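Local structure of uncharacterized protein PA2723 (Pseudomonas aeruginosa PAO1, 6TCB) at residues E9-E12 and I13-L17. The protein is of unknown function but binds calcium ions. Residues are numbered along the deposited sequence; the frame is centred on the assembly and turned at random. Where two conformers were deposited one is given.
Sequences EHLE and IAKAL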
# COMPACT_ATOMS: atom_id res chain seq x y z
N GLU A 9 -1.76 -20.17 -6.64
CA GLU A 9 -3.20 -20.28 -6.53
C GLU A 9 -3.83 -18.93 -6.23
O GLU A 9 -4.90 -18.60 -6.76
CB GLU A 9 -3.58 -21.31 -5.48
CG GLU A 9 -3.13 -22.72 -5.82
CD GLU A 9 -3.78 -23.31 -7.07
OE1 GLU A 9 -4.68 -22.69 -7.66
OE2 GLU A 9 -3.36 -24.43 -7.43
N HIS A 10 -3.20 -18.12 -5.37
CA HIS A 10 -3.72 -16.77 -5.13
C HIS A 10 -3.58 -15.89 -6.36
O HIS A 10 -4.41 -15.00 -6.56
CB HIS A 10 -3.09 -16.18 -3.88
CG HIS A 10 -3.69 -16.73 -2.63
ND1 HIS A 10 -4.84 -16.21 -2.08
CD2 HIS A 10 -3.39 -17.83 -1.90
CE1 HIS A 10 -5.18 -16.92 -1.02
NE2 HIS A 10 -4.32 -17.92 -0.90
N LEU A 11 -2.60 -16.16 -7.23
CA LEU A 11 -2.54 -15.45 -8.50
C LEU A 11 -3.78 -15.76 -9.34
O LEU A 11 -4.32 -14.88 -10.01
CB LEU A 11 -1.28 -15.84 -9.27
CG LEU A 11 -1.20 -15.48 -10.75
CD1 LEU A 11 -1.14 -13.99 -10.96
CD2 LEU A 11 0.01 -16.17 -11.42
N GLU A 12 -4.23 -17.01 -9.32
CA GLU A 12 -5.41 -17.37 -10.11
C GLU A 12 -6.66 -16.68 -9.57
O GLU A 12 -7.52 -16.24 -10.34
CB GLU A 12 -5.56 -18.89 -10.17
CG GLU A 12 -4.43 -19.58 -10.93
CD GLU A 12 -4.32 -19.13 -12.38
OE1 GLU A 12 -5.34 -18.72 -12.95
OE2 GLU A 12 -3.20 -19.18 -12.94
N ILE A 13 -6.75 -16.54 -8.25
CA ILE A 13 -7.85 -15.78 -7.68
C ILE A 13 -7.76 -14.32 -8.10
O ILE A 13 -8.74 -13.71 -8.55
CB ILE A 13 -7.87 -15.93 -6.15
CG1 ILE A 13 -8.08 -17.39 -5.76
CG2 ILE A 13 -8.95 -15.03 -5.58
CD1 ILE A 13 -7.81 -17.69 -4.30
N ALA A 14 -6.58 -13.72 -7.94
CA ALA A 14 -6.37 -12.34 -8.36
C ALA A 14 -6.75 -12.14 -9.82
O ALA A 14 -7.42 -11.18 -10.17
CB ALA A 14 -4.91 -11.95 -8.15
N LYS A 15 -6.33 -13.06 -10.70
CA LYS A 15 -6.63 -12.91 -12.12
C LYS A 15 -8.13 -12.87 -12.36
O LYS A 15 -8.61 -12.12 -13.23
CB LYS A 15 -5.95 -14.02 -12.92
CG LYS A 15 -4.46 -13.74 -13.10
CD LYS A 15 -3.66 -14.87 -13.75
CE LYS A 15 -4.50 -15.94 -14.40
NZ LYS A 15 -3.62 -16.92 -15.11
N ALA A 16 -8.90 -13.67 -11.62
CA ALA A 16 -10.35 -13.67 -11.82
C ALA A 16 -10.95 -12.32 -11.48
O ALA A 16 -11.88 -11.86 -12.15
CB ALA A 16 -11.01 -14.76 -10.98
N LEU A 17 -10.45 -11.68 -10.43
CA LEU A 17 -10.94 -10.36 -10.07
C LEU A 17 -10.38 -9.29 -10.99
O LEU A 17 -11.11 -8.37 -11.40
CB LEU A 17 -10.54 -10.08 -8.62
CG LEU A 17 -11.36 -10.88 -7.61
CD1 LEU A 17 -10.61 -11.04 -6.30
CD2 LEU A 17 -12.71 -10.22 -7.37
O HOH W 1 -5.36 -19.59 -15.59
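Glu-12 and Lys-15 form an i to i+3 salt bridge on the N-terminal alpha-helix 3-18, a local contact between successive turns, away from the calcium-binding aspartates Asp-66 and Asp-68. Four successive i+4 to i backbone hydrogen bonds establish the helical geometry: Ile-13 N to Glu-9 O, Ala-14 N to His-10 O at 2.9 Å, Lys-15 N to Leu-11 O, and Ala-16 N to Glu-12 O at 3.2 Å.

The two charged side chains run side by side in the same direction. Glu-12 is bent at chi2 (-61°), which brings its carboxylate round to the ammonium group. Lys-15 NZ approaches Glu-12 OE2 on the syn side at 3.2 Å, lying 25° out of the carboxylate plane. Glu-12 OE1 is itself only 3.3 Å from Lys-15 NZ, and a water that donates to this oxygen at 2.8 Å also accepts from the ammonium, adding a bridged link beside the direct one. Lys-15 is modelled in two conformers, and both the salt bridge and the water link described here belong to one of them.

The aliphatic part of the lysine passes at a slant over Leu-11, with Lys-15 CD 3.9 Å from Leu-11 CD1. Leu-11 is buried, its side chain meeting Tyr-40 and Leu-41 of helix 33-43, and Ala-14 also packs on Leu-41. Helix 3-18 thus applies one flank to helix 33-43 while the salt bridge lies among more exposed residues.

His-10 and Ile-13 also lie alongside each other. The imidazole ND1 is hydrogen-bonded to Tyr-24 OH, and the His-10 ring meets Phe-29 edge-to-face. Ile-13 CD1 approaches the imidazole obliquely, 4.0 Å from His-10 ND1.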